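Local coordinates for protein pyruvate kinase (Pyrobaculum aerophilum, PDB 3QTG) that catalyses the last step of glycolysis, the transfer of a phosphoryl group from phosphoenolpyruvate to ADP, giving pyruvate and ATP, with the help of a divalent metal cation, at residues 350-355 and 391-396; 247-252 and 315-320; 399-404 and 416-421; 443-448 and 455-460. All coordinates share one frame; numbering follows the deposited sequence.

Contact 2 is the innermost of the four, packed inside the TIM barrel, whereas contacts 1, 3 and 4 lie farther out: contact 1 where the linker after the barrel meets the C-terminal alpha/beta domain, contacts 3 and 4 in that domain's mixed sheet. Contacts 3 and 4 are still buried, contact 1 only partly. Contacts 3 and 4 rest on backbone ladders, parallel and antiparallel respectively, and contact 4 also borders a second subunit. Contact 2 depends instead on side chains meeting across the barrel interior, and contact 1 on proline packing and waters. Contacts 1, 2 and 3 touch one another: Arg394 NH2 lies 2.7 Å from Asp317 OD2 in a salt bridge, and Trp416 meets both other contacts.

Contact 1. Residues 350-355 and 391-396; sequences PQSPLL and AKFRPR
With chi1 at -67°, Phe393 puts CG anti to its own carbonyl carbon, which brings the ring toward Pro353 and Leu355, while the same choice in Arg394 lays CG, beyond a CB that already points toward the loop, against Pro350. The loop 350-355, leading from the barrel toward helix 358-373, packs on a type I beta turn, Ala391 to Arg394, of the alpha/beta domain. Pro353 lies over one face of the phenyl ring, its CG 3.5 Å from Phe393 CE1, and Leu355 CD2 approaches Phe393 CZ at 3.8 Å. Prolines, with phi fixed by the ring, suit an extended loop that offers carbon to an aromatic surface. An alanine in place of Phe393 would probably leave Pro353 and Leu355 without their shared apolar partner and open a gap between loop and turn. Pro350 CG sits 3.6 Å from Arg394 CG, so the arginine gives its aliphatic part to the loop; its NE and NH2 reach Gly315 and Asp317 of the barrel. Ala391 O accepts from Arg394 N and Arg394 NH1, which arrive from opposite faces of its carbonyl plane. A water donates to Gln351 O at 2.8 Å and to Lys392 O at 2.9 Å, bridging the two backbones.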
loop_
_atom_site.group_PDB
_atom_site.type_symbol
_atom_site.label_atom_id
_atom_site.label_comp_id
_atom_site.label_asym_id
_atom_site.label_seq_id
_atom_site.Cartn_x
_atom_site.Cartn_y
_atom_site.Cartn_z
ATOM N N PRO A 350 0.249 -6.016 -15.511
ATOM C CA PRO A 350 1.092 -7.211 -15.571
ATOM C C PRO A 350 1.948 -7.407 -14.318
ATOM O O PRO A 350 2.213 -6.440 -13.579
ATOM C CB PRO A 350 1.978 -6.956 -16.795
ATOM C CG PRO A 350 2.047 -5.497 -16.906
ATOM C CD PRO A 350 0.773 -4.919 -16.340
ATOM N N GLN A 351 2.324 -8.660 -14.069
ATOM C CA GLN A 351 3.410 -9.012 -13.149
ATOM C C GLN A 351 4.605 -8.057 -13.340
ATOM O O GLN A 351 5.090 -7.871 -14.473
ATOM C CB GLN A 351 3.823 -10.476 -13.414
ATOM C CG GLN A 351 5.103 -10.940 -12.755
ATOM C CD GLN A 351 4.911 -11.283 -11.285
ATOM O OE1 GLN A 351 4.126 -12.177 -10.932
ATOM N NE2 GLN A 351 5.634 -10.581 -10.418
ATOM N N SER A 352 5.062 -7.443 -12.243
ATOM C CA SER A 352 6.242 -6.568 -12.277
ATOM C C SER A 352 7.512 -7.410 -12.235
ATOM O O SER A 352 7.567 -8.408 -11.520
ATOM C CB SER A 352 6.241 -5.594 -11.087
ATOM O OG SER A 352 7.280 -4.615 -11.208
ATOM N N PRO A 353 8.539 -7.022 -13.000
ATOM C CA PRO A 353 9.797 -7.748 -12.837
ATOM C C PRO A 353 10.514 -7.440 -11.516
ATOM O O PRO A 353 10.337 -6.367 -10.941
ATOM C CB PRO A 353 10.649 -7.284 -14.022
ATOM C CG PRO A 353 10.025 -6.087 -14.533
ATOM C CD PRO A 353 8.613 -5.980 -14.035
ATOM N N LEU A 354 11.304 -8.400 -11.054
ATOM C CA LEU A 354 12.228 -8.220 -9.946
ATOM C C LEU A 354 13.248 -7.126 -10.254
ATOM O O LEU A 354 13.711 -6.986 -11.396
ATOM C CB LEU A 354 12.967 -9.535 -9.651
ATOM C CG LEU A 354 12.082 -10.671 -9.131
ATOM C CD1 LEU A 354 12.885 -11.935 -8.921
ATOM C CD2 LEU A 354 11.399 -10.244 -7.828
ATOM N N LEU A 355 13.576 -6.344 -9.225
ATOM C CA LEU A 355 14.601 -5.310 -9.327
ATOM C C LEU A 355 15.886 -5.952 -8.839
ATOM O O LEU A 355 15.997 -6.325 -7.668
ATOM C CB LEU A 355 14.240 -4.089 -8.464
ATOM C CG LEU A 355 12.950 -3.342 -8.810
ATOM C CD1 LEU A 355 12.515 -2.432 -7.676
ATOM C CD2 LEU A 355 13.117 -2.553 -10.104
ATOM N N ALA A 391 11.244 -1.839 -21.571
ATOM C CA ALA A 391 10.113 -2.664 -22.016
ATOM C C ALA A 391 9.607 -3.637 -20.972
ATOM O O ALA A 391 8.398 -3.885 -20.885
ATOM C CB ALA A 391 10.445 -3.409 -23.319
ATOM N N LYS A 392 10.514 -4.198 -20.179
ATOM C CA LYS A 392 10.098 -5.252 -19.239
ATOM C C LYS A 392 9.216 -4.708 -18.139
ATOM O O LYS A 392 8.526 -5.478 -17.478
ATOM C CB LYS A 392 11.287 -6.011 -18.650
ATOM C CG LYS A 392 12.090 -5.251 -17.631
ATOM C CD LYS A 392 13.359 -6.004 -17.289
ATOM C CE LYS A 392 13.930 -5.454 -16.000
ATOM N NZ LYS A 392 15.217 -6.093 -15.698
ATOM N N PHE A 393 9.244 -3.383 -17.938
ATOM C CA PHE A 393 8.365 -2.764 -16.948
ATOM C C PHE A 393 7.052 -2.375 -17.568
ATOM O O PHE A 393 6.247 -1.740 -16.912
ATOM C CB PHE A 393 9.033 -1.565 -16.242
ATOM C CG PHE A 393 10.195 -1.967 -15.375
ATOM C CD1 PHE A 393 9.982 -2.540 -14.123
ATOM C CD2 PHE A 393 11.499 -1.814 -15.831
ATOM C CE1 PHE A 393 11.066 -2.929 -13.331
ATOM C CE2 PHE A 393 12.568 -2.184 -15.054
ATOM C CZ PHE A 393 12.346 -2.738 -13.793
ATOM N N ARG A 394 6.842 -2.746 -18.835
ATOM C CA ARG A 394 5.521 -2.648 -19.468
ATOM C C ARG A 394 4.965 -1.212 -19.546
ATOM O O ARG A 394 3.855 -0.927 -19.068
ATOM C CB ARG A 394 4.522 -3.627 -18.818
ATOM C CG ARG A 394 4.853 -5.130 -19.072
ATOM C CD ARG A 394 4.866 -5.425 -20.565
ATOM N NE ARG A 394 5.018 -6.840 -20.951
ATOM C CZ ARG A 394 6.163 -7.388 -21.323
ATOM N NH1 ARG A 394 7.250 -6.642 -21.297
ATOM N NH2 ARG A 394 6.230 -8.681 -21.708
ATOM N N PRO A 395 5.728 -0.303 -20.187
ATOM C CA PRO A 395 5.163 1.045 -20.446
ATOM C C PRO A 395 3.913 0.907 -21.311
ATOM O O PRO A 395 3.834 -0.023 -22.130
ATOM C CB PRO A 395 6.272 1.745 -21.226
ATOM C CG PRO A 395 7.114 0.543 -21.825
ATOM C CD PRO A 395 7.079 -0.470 -20.753
ATOM N N ARG A 396 2.952 1.813 -21.147
ATOM C CA ARG A 396 1.618 1.612 -21.686
ATOM C C ARG A 396 1.432 2.301 -23.023
ATOM O O ARG A 396 0.322 2.340 -23.565
ATOM C CB ARG A 396 0.553 2.116 -20.695
ATOM C CG ARG A 396 0.278 1.209 -19.518
ATOM C CD ARG A 396 -0.343 -0.070 -20.003
ATOM N NE ARG A 396 -1.257 -0.654 -19.018
ATOM C CZ ARG A 396 -0.947 -1.680 -18.228
ATOM N NH1 ARG A 396 0.262 -2.238 -18.302
ATOM N NH2 ARG A 396 -1.849 -2.141 -17.373
HETATM O O HOH W 1 5.996 -5.775 -16.008
HETATM O O HOH W 2 13.965 -8.478 -13.761
#

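Contact 2. Residues 247-252 and 315-320; sequences SDYVVV and GVDSLW
Tyr249 sets out from the sixth strand of the TIM barrel toward Ser318 of the eighth, over the intervening strand 284-287. Its CB points toward segment 315-320, and chi1 of -152° keeps CG roughly anti to the backbone N, extending the ring across. Its CE2 comes within 4.4 Å of Trp320 CZ2, a loose apolar approach. At CZ the nearest atom across the contact is Ser318 OG, lying at the ring edge, and at the tip Tyr249 OH accepts a 2.6 Å hydrogen bond from Ser318 OG and gives its own proton to Ile414 O, with Asp317 CB 3.5 Å from that hydroxyl. Ser318 OG in turn accepts from Trp320 NE1 at 3.0 Å, so a small hydroxyl links two large buried aromatic residues. An alanine in place of Ser318 would probably cost the indole N-H its acceptor and Tyr249 OH a donor. Branched Val251 packs against the indole: CG2 is 3.7 Å from Trp320 CH2, and CG1 lies over one face toward the rim. Trp320 lies near Arg46, which probably binds substrate, and Val251 near Lys230, the probable transition-state stabiliser. Around them, Tyr249 rests on strands 226-231 and 284-287, while Val250 turns to helix 266-279.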
loop_
_atom_site.group_PDB
_atom_site.type_symbol
_atom_site.label_atom_id
_atom_site.label_comp_id
_atom_site.label_asym_id
_atom_site.label_seq_id
_atom_site.Cartn_x
_atom_site.Cartn_y
_atom_site.Cartn_z
ATOM N N SER A 247 17.289 -18.094 -20.572
ATOM C CA SER A 247 16.770 -17.784 -21.918
ATOM C C SER A 247 17.029 -16.326 -22.336
ATOM O O SER A 247 17.304 -15.484 -21.491
ATOM C CB SER A 247 15.255 -18.004 -21.945
ATOM O OG SER A 247 14.916 -19.305 -21.507
ATOM N N ASP A 248 16.939 -16.027 -23.632
ATOM C CA ASP A 248 16.878 -14.636 -24.066
ATOM C C ASP A 248 15.416 -14.254 -24.302
ATOM O O ASP A 248 15.074 -13.090 -24.273
ATOM C CB ASP A 248 17.707 -14.393 -25.337
ATOM C CG ASP A 248 19.180 -14.762 -25.152
ATOM O OD1 ASP A 248 19.674 -14.725 -24.004
ATOM O OD2 ASP A 248 19.842 -15.104 -26.147
ATOM N N TYR A 249 14.574 -15.260 -24.535
ATOM C CA TYR A 249 13.181 -15.081 -24.925
ATOM C C TYR A 249 12.492 -16.404 -24.594
ATOM O O TYR A 249 13.071 -17.469 -24.814
ATOM C CB TYR A 249 13.102 -14.815 -26.424
ATOM C CG TYR A 249 11.920 -13.985 -26.879
ATOM C CD1 TYR A 249 12.116 -12.688 -27.380
ATOM C CD2 TYR A 249 10.609 -14.480 -26.825
ATOM C CE1 TYR A 249 11.042 -11.896 -27.795
ATOM C CE2 TYR A 249 9.518 -13.683 -27.257
ATOM C CZ TYR A 249 9.756 -12.401 -27.733
ATOM O OH TYR A 249 8.721 -11.612 -28.170
ATOM N N VAL A 250 11.281 -16.336 -24.047
ATOM C CA VAL A 250 10.533 -17.524 -23.665
ATOM C C VAL A 250 9.328 -17.633 -24.581
ATOM O O VAL A 250 8.763 -16.613 -24.976
ATOM C CB VAL A 250 10.089 -17.506 -22.156
ATOM C CG1 VAL A 250 9.307 -18.789 -21.791
ATOM C CG2 VAL A 250 11.308 -17.332 -21.219
ATOM N N VAL A 251 8.972 -18.869 -24.947
ATOM C CA VAL A 251 7.844 -19.170 -25.843
ATOM C C VAL A 251 6.944 -20.257 -25.237
ATOM O O VAL A 251 7.422 -21.349 -24.915
ATOM C CB VAL A 251 8.350 -19.620 -27.236
ATOM C CG1 VAL A 251 7.205 -19.692 -28.254
ATOM C CG2 VAL A 251 9.428 -18.673 -27.748
ATOM N N VAL A 252 5.663 -19.940 -25.038
ATOM C CA VAL A 252 4.652 -20.940 -24.691
ATOM C C VAL A 252 4.194 -21.626 -25.999
ATOM O O VAL A 252 3.509 -21.025 -26.836
ATOM C CB VAL A 252 3.420 -20.320 -23.937
ATOM C CG1 VAL A 252 2.367 -21.395 -23.576
ATOM C CG2 VAL A 252 3.854 -19.573 -22.697
ATOM N N GLY A 315 -0.176 -9.350 -21.014
ATOM C CA GLY A 315 1.011 -8.526 -21.222
ATOM C C GLY A 315 2.187 -9.250 -21.867
ATOM O O GLY A 315 3.323 -8.849 -21.669
ATOM N N VAL A 316 1.916 -10.283 -22.672
ATOM C CA VAL A 316 2.974 -10.948 -23.451
ATOM C C VAL A 316 3.588 -9.976 -24.464
ATOM O O VAL A 316 2.893 -9.060 -24.939
ATOM C CB VAL A 316 2.442 -12.229 -24.193
ATOM C CG1 VAL A 316 1.926 -13.249 -23.183
ATOM C CG2 VAL A 316 1.338 -11.868 -25.218
ATOM N N ASP A 317 4.868 -10.173 -24.799
ATOM C CA ASP A 317 5.544 -9.340 -25.800
ATOM C C ASP A 317 5.016 -9.590 -27.209
ATOM O O ASP A 317 4.932 -8.657 -28.008
ATOM C CB ASP A 317 7.054 -9.608 -25.865
ATOM C CG ASP A 317 7.787 -9.263 -24.594
ATOM O OD1 ASP A 317 8.551 -8.263 -24.586
ATOM O OD2 ASP A 317 7.635 -10.017 -23.620
ATOM N N SER A 318 4.747 -10.852 -27.535
ATOM C CA SER A 318 4.322 -11.241 -28.896
ATOM C C SER A 318 3.394 -12.466 -28.969
ATOM O O SER A 318 3.325 -13.282 -28.023
ATOM C CB SER A 318 5.530 -11.419 -29.832
ATOM O OG SER A 318 6.479 -12.323 -29.298
ATOM N N LEU A 319 2.681 -12.564 -30.100
ATOM C CA LEU A 319 1.840 -13.713 -30.453
ATOM C C LEU A 319 2.287 -14.232 -31.815
ATOM O O LEU A 319 2.485 -13.456 -32.755
ATOM C CB LEU A 319 0.340 -13.359 -30.474
ATOM C CG LEU A 319 -0.311 -12.775 -29.191
ATOM C CD1 LEU A 319 -1.685 -12.204 -29.477
ATOM C CD2 LEU A 319 -0.420 -13.786 -28.056
ATOM N N TRP A 320 2.475 -15.546 -31.909
ATOM C CA TRP A 320 3.053 -16.151 -33.100
ATOM C C TRP A 320 2.005 -17.024 -33.777
ATOM O O TRP A 320 1.546 -17.999 -33.205
ATOM C CB TRP A 320 4.247 -17.026 -32.707
ATOM C CG TRP A 320 5.424 -16.312 -32.084
ATOM C CD1 TRP A 320 5.468 -15.028 -31.597
ATOM C CD2 TRP A 320 6.733 -16.859 -31.882
ATOM N NE1 TRP A 320 6.725 -14.747 -31.119
ATOM C CE2 TRP A 320 7.523 -15.852 -31.291
ATOM C CE3 TRP A 320 7.323 -18.100 -32.173
ATOM C CZ2 TRP A 320 8.877 -16.052 -30.960
ATOM C CZ3 TRP A 320 8.662 -18.297 -31.836
ATOM C CH2 TRP A 320 9.421 -17.281 -31.229
#

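Contact 3. Residues 399-404 and 416-421; sequences VYVGTP and WALEPL
The Tyr400 ring and the Glu419 carboxylate, flat groups side by side on one face of the parallel part of the mixed sheet, are turned 71° apart. Glu419 OE2 comes within 3.3 Å of Tyr400 CE1, approaching the ring obliquely, and Leu421 CD1 lies obliquely to it too, 4.2 Å from Tyr400 CB. Glu419 reaches the ring because its chain runs extended, with CG on the far side of CB from the backbone N (chi1 -156°). On the opposite face Val399 and Leu418 point the same way, Leu418 CD2 3.6 Å from Val399 CB, and Val401 CG2 joins them. Beta-branched valines suit this extended backbone and the buried side, where Leu412 of helix 406-412, the crossover of this beta-alpha-beta unit, meets Val401 and Leu418. Five backbone hydrogen bonds alternate along the ladder, beginning with Val399 N to Ala417 O at 2.9 Å. Pro420 fits because strand 399-403 does not call on its nitrogen, whereas its CA makes a C-H...O contact with Val401 O. The chemistry implies divided labour: backbone polarity fixes the register, apolar branches pack under helix 406-412, and the carboxylate stays on the partly exposed face by Lys439 of helix 428-439, with Arg14 a long, weak ion partner.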
loop_
_atom_site.group_PDB
_atom_site.type_symbol
_atom_site.label_atom_id
_atom_site.label_comp_id
_atom_site.label_asym_id
_atom_site.label_seq_id
_atom_site.Cartn_x
_atom_site.Cartn_y
_atom_site.Cartn_z
ATOM N N VAL A 399 7.275 2.930 -27.339
ATOM C CA VAL A 399 8.613 3.352 -26.956
ATOM C C VAL A 399 9.436 3.443 -28.230
ATOM O O VAL A 399 9.746 2.422 -28.877
ATOM C CB VAL A 399 9.261 2.366 -25.923
ATOM C CG1 VAL A 399 10.652 2.848 -25.473
ATOM C CG2 VAL A 399 8.343 2.152 -24.728
ATOM N N TYR A 400 9.774 4.669 -28.617
ATOM C CA TYR A 400 10.619 4.894 -29.791
ATOM C C TYR A 400 12.065 4.651 -29.431
ATOM O O TYR A 400 12.578 5.226 -28.458
ATOM C CB TYR A 400 10.430 6.310 -30.306
ATOM C CG TYR A 400 8.993 6.548 -30.661
ATOM C CD1 TYR A 400 8.479 6.091 -31.882
ATOM C CD2 TYR A 400 8.133 7.169 -29.760
ATOM C CE1 TYR A 400 7.154 6.287 -32.208
ATOM C CE2 TYR A 400 6.798 7.368 -30.080
ATOM C CZ TYR A 400 6.325 6.924 -31.312
ATOM O OH TYR A 400 5.009 7.118 -31.636
ATOM N N VAL A 401 12.719 3.779 -30.186
ATOM C CA VAL A 401 14.101 3.456 -29.900
ATOM C C VAL A 401 14.952 3.787 -31.105
ATOM O O VAL A 401 14.756 3.227 -32.170
ATOM C CB VAL A 401 14.289 1.958 -29.540
ATOM C CG1 VAL A 401 15.736 1.662 -29.162
ATOM C CG2 VAL A 401 13.324 1.528 -28.426
ATOM N N GLY A 402 15.906 4.694 -30.931
ATOM C CA GLY A 402 16.872 4.966 -31.965
ATOM C C GLY A 402 18.059 4.073 -31.717
ATOM O O GLY A 402 18.474 3.906 -30.563
ATOM N N THR A 403 18.590 3.482 -32.789
ATOM C CA THR A 403 19.817 2.695 -32.721
ATOM C C THR A 403 20.666 2.856 -34.002
ATOM O O THR A 403 20.118 3.002 -35.095
ATOM C CB THR A 403 19.523 1.176 -32.378
ATOM O OG1 THR A 403 20.748 0.460 -32.210
ATOM C CG2 THR A 403 18.693 0.482 -33.440
ATOM N N PRO A 404 22.007 2.851 -33.877
ATOM C CA PRO A 404 22.816 2.888 -35.123
ATOM C C PRO A 404 23.085 1.510 -35.746
ATOM O O PRO A 404 23.760 1.411 -36.772
ATOM C CB PRO A 404 24.137 3.532 -34.667
ATOM C CG PRO A 404 24.212 3.273 -33.164
ATOM C CD PRO A 404 22.847 2.851 -32.661
ATOM N N TRP A 416 7.907 -6.074 -26.560
ATOM C CA TRP A 416 6.783 -5.224 -26.105
ATOM C C TRP A 416 6.980 -3.709 -26.296
ATOM O O TRP A 416 7.940 -3.137 -25.784
ATOM C CB TRP A 416 6.518 -5.495 -24.623
ATOM C CG TRP A 416 5.565 -4.522 -23.975
ATOM C CD1 TRP A 416 5.888 -3.329 -23.366
ATOM C CD2 TRP A 416 4.142 -4.660 -23.853
ATOM N NE1 TRP A 416 4.770 -2.731 -22.884
ATOM C CE2 TRP A 416 3.676 -3.507 -23.171
ATOM C CE3 TRP A 416 3.218 -5.648 -24.246
ATOM C CZ2 TRP A 416 2.313 -3.297 -22.864
ATOM C CZ3 TRP A 416 1.839 -5.446 -23.944
ATOM C CH2 TRP A 416 1.414 -4.267 -23.248
ATOM N N ALA A 417 6.055 -3.093 -27.026
ATOM C CA ALA A 417 5.904 -1.621 -27.192
ATOM C C ALA A 417 6.961 -0.923 -28.024
ATOM O O ALA A 417 6.787 0.251 -28.380
ATOM C CB ALA A 417 5.723 -0.890 -25.819
ATOM N N LEU A 418 8.062 -1.609 -28.320
ATOM C CA LEU A 418 9.207 -0.944 -28.936
ATOM C C LEU A 418 8.991 -0.653 -30.400
ATOM O O LEU A 418 8.547 -1.522 -31.176
ATOM C CB LEU A 418 10.513 -1.729 -28.745
ATOM C CG LEU A 418 10.946 -2.082 -27.315
ATOM C CD1 LEU A 418 12.359 -2.598 -27.358
ATOM C CD2 LEU A 418 10.816 -0.885 -26.352
ATOM N N GLU A 419 9.307 0.582 -30.773
ATOM C CA GLU A 419 9.361 0.951 -32.183
ATOM C C GLU A 419 10.788 1.337 -32.575
ATOM O O GLU A 419 11.208 2.479 -32.382
ATOM C CB GLU A 419 8.364 2.047 -32.557
ATOM C CG GLU A 419 8.054 1.976 -34.049
ATOM C CD GLU A 419 7.413 3.227 -34.586
ATOM O OE1 GLU A 419 7.984 3.820 -35.526
ATOM O OE2 GLU A 419 6.351 3.624 -34.064
ATOM N N PRO A 420 11.533 0.364 -33.114
ATOM C CA PRO A 420 12.926 0.592 -33.437
ATOM C C PRO A 420 13.132 1.343 -34.747
ATOM O O PRO A 420 12.557 0.991 -35.783
ATOM C CB PRO A 420 13.517 -0.823 -33.472
ATOM C CG PRO A 420 12.357 -1.716 -33.836
ATOM C CD PRO A 420 11.096 -1.025 -33.391
ATOM N N LEU A 421 13.969 2.371 -34.673
ATOM C CA LEU A 421 14.269 3.272 -35.776
ATOM C C LEU A 421 15.767 3.248 -36.014
ATOM O O LEU A 421 16.555 3.445 -35.088
ATOM C CB LEU A 421 13.840 4.702 -35.417
ATOM C CG LEU A 421 12.366 4.910 -35.037
ATOM C CD1 LEU A 421 12.175 6.135 -34.172
ATOM C CD2 LEU A 421 11.471 4.968 -36.283
#

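Contact 4. Residues 443-448 and 455-460; sequences PFVATY and HSVKVK
Phe444 pairs with Lys460, and Tyr448 with Ser456, in the C-terminal antiparallel beta hairpin, at the edge, within this chain, of the alpha/beta domain's mixed sheet. Backbone hydrogen bonds come first: at the Ala446-Lys458 pair they run both ways, Ala446 N to Lys458 O at 2.9 Å and Lys458 N to Ala446 O at 2.8 Å, and Phe444 and Lys460 are likewise doubly joined. CH-pi contacts flank this ladder. Phe444 and Tyr448 both place CG between backbone N and carbonyl carbon, Phe444 with chi1 72°, which folds each ring over the neighbouring strand. Lys460 CB lies 3.9 Å from the Phe444 ring centroid, and the long lysine gives the ring its methylene while its amine leads away. Ser456 sets its CB over one face of Tyr448, 3.5 Å from Tyr448 CZ. Apolar packing fills the other face, where small, branched Val445 and Val457 suit the cover of Leu366 and Phe362 of helix 358-373: Val445 CG1 is 4.0 Å from Val457 CG1. Side-chain hydrogen bonds reach outside: Tyr448 OH hydrogen-bonds to Glu429 OE1, and where strand 455-460 pairs antiparallel with a strand of the second subunit, extending the sheet, Ser456 OG hydrogen-bonds to Lys458 NZ of that subunit.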
loop_
_atom_site.group_PDB
_atom_site.type_symbol
_atom_site.label_atom_id
_atom_site.label_comp_id
_atom_site.label_asym_id
_atom_site.label_seq_id
_atom_site.Cartn_x
_atom_site.Cartn_y
_atom_site.Cartn_z
ATOM N N PRO A 443 3.833 15.349 -24.160
ATOM C CA PRO A 443 5.031 15.169 -23.337
ATOM C C PRO A 443 5.956 14.018 -23.779
ATOM O O PRO A 443 5.495 13.011 -24.348
ATOM C CB PRO A 443 4.456 14.896 -21.930
ATOM C CG PRO A 443 2.980 15.166 -22.012
ATOM C CD PRO A 443 2.633 14.877 -23.446
ATOM N N PHE A 444 7.257 14.182 -23.540
ATOM C CA PHE A 444 8.203 13.079 -23.718
ATOM C C PHE A 444 9.206 12.936 -22.563
ATOM O O PHE A 444 9.492 13.904 -21.843
ATOM C CB PHE A 444 8.893 13.111 -25.093
ATOM C CG PHE A 444 9.912 14.217 -25.259
ATOM C CD1 PHE A 444 11.154 14.149 -24.627
ATOM C CD2 PHE A 444 9.640 15.308 -26.090
ATOM C CE1 PHE A 444 12.097 15.162 -24.777
ATOM C CE2 PHE A 444 10.582 16.349 -26.253
ATOM C CZ PHE A 444 11.809 16.275 -25.594
ATOM N N VAL A 445 9.693 11.701 -22.398
ATOM C CA VAL A 445 10.787 11.333 -21.518
ATOM C C VAL A 445 11.805 10.600 -22.393
ATOM O O VAL A 445 11.556 9.459 -22.822
ATOM C CB VAL A 445 10.309 10.411 -20.373
ATOM C CG1 VAL A 445 11.490 9.866 -19.557
ATOM C CG2 VAL A 445 9.293 11.113 -19.460
ATOM N N ALA A 446 12.934 11.257 -22.673
ATOM C CA ALA A 446 13.957 10.728 -23.566
ATOM C C ALA A 446 15.232 10.378 -22.798
ATOM O O ALA A 446 15.718 11.192 -22.038
ATOM C CB ALA A 446 14.259 11.739 -24.675
ATOM N N THR A 447 15.763 9.166 -22.998
ATOM C CA THR A 447 16.982 8.708 -22.296
ATOM C C THR A 447 18.016 7.966 -23.115
ATOM O O THR A 447 17.729 7.389 -24.158
ATOM C CB THR A 447 16.714 7.643 -21.186
ATOM O OG1 THR A 447 15.464 6.966 -21.403
ATOM C CG2 THR A 447 16.790 8.214 -19.862
ATOM N N TYR A 448 19.219 7.936 -22.565
ATOM C CA TYR A 448 20.201 6.907 -22.857
ATOM C C TYR A 448 20.986 6.605 -21.572
ATOM O O TYR A 448 20.989 7.407 -20.614
ATOM C CB TYR A 448 21.146 7.318 -24.009
ATOM C CG TYR A 448 22.042 8.495 -23.699
ATOM C CD1 TYR A 448 23.152 8.341 -22.873
ATOM C CD2 TYR A 448 21.784 9.758 -24.229
ATOM C CE1 TYR A 448 23.980 9.406 -22.562
ATOM C CE2 TYR A 448 22.616 10.837 -23.936
ATOM C CZ TYR A 448 23.714 10.641 -23.099
ATOM O OH TYR A 448 24.548 11.676 -22.764
ATOM N N HIS A 455 23.799 8.410 -17.057
ATOM C CA HIS A 455 22.487 8.255 -17.668
ATOM C C HIS A 455 21.893 9.654 -17.848
ATOM O O HIS A 455 21.974 10.497 -16.958
ATOM C CB HIS A 455 21.575 7.361 -16.819
ATOM C CG HIS A 455 22.022 5.931 -16.743
ATOM N ND1 HIS A 455 23.319 5.564 -16.436
ATOM C CD2 HIS A 455 21.339 4.777 -16.910
ATOM C CE1 HIS A 455 23.419 4.249 -16.441
ATOM N NE2 HIS A 455 22.228 3.747 -16.711
ATOM N N SER A 456 21.346 9.905 -19.026
ATOM C CA SER A 456 20.811 11.214 -19.356
ATOM C C SER A 456 19.321 11.103 -19.592
ATOM O O SER A 456 18.867 10.137 -20.178
ATOM C CB SER A 456 21.514 11.788 -20.589
ATOM O OG SER A 456 21.054 13.112 -20.858
ATOM N N VAL A 457 18.560 12.075 -19.097
ATOM C CA VAL A 457 17.108 12.119 -19.299
ATOM C C VAL A 457 16.786 13.544 -19.726
ATOM O O VAL A 457 17.242 14.492 -19.077
ATOM C CB VAL A 457 16.321 11.794 -17.982
ATOM C CG1 VAL A 457 14.831 11.585 -18.248
ATOM C CG2 VAL A 457 16.920 10.559 -17.245
ATOM N N LYS A 458 16.038 13.695 -20.818
ATOM C CA LYS A 458 15.460 14.989 -21.232
ATOM C C LYS A 458 13.949 14.855 -21.090
ATOM O O LYS A 458 13.353 13.962 -21.665
ATOM C CB LYS A 458 15.785 15.344 -22.692
ATOM C CG LYS A 458 17.257 15.453 -23.076
ATOM C CD LYS A 458 17.935 16.593 -22.328
ATOM C CE LYS A 458 19.143 17.107 -23.117
ATOM N NZ LYS A 458 20.244 17.499 -22.203
ATOM N N VAL A 459 13.330 15.719 -20.303
ATOM C CA VAL A 459 11.894 15.603 -20.049
ATOM C C VAL A 459 11.195 16.868 -20.562
ATOM O O VAL A 459 11.555 17.967 -20.167
ATOM C CB VAL A 459 11.569 15.386 -18.537
ATOM C CG1 VAL A 459 10.065 15.228 -18.331
ATOM C CG2 VAL A 459 12.315 14.178 -17.974
ATOM N N LYS A 460 10.241 16.714 -21.479
ATOM C CA LYS A 460 9.360 17.823 -21.803
ATOM C C LYS A 460 7.943 17.493 -21.332
ATOM O O LYS A 460 7.343 16.507 -21.775
ATOM C CB LYS A 460 9.393 18.198 -23.284
ATOM C CG LYS A 460 8.825 19.601 -23.485
ATOM C CD LYS A 460 9.309 20.281 -24.741
ATOM C CE LYS A 460 8.905 21.753 -24.693
ATOM N NZ LYS A 460 9.343 22.477 -25.926
#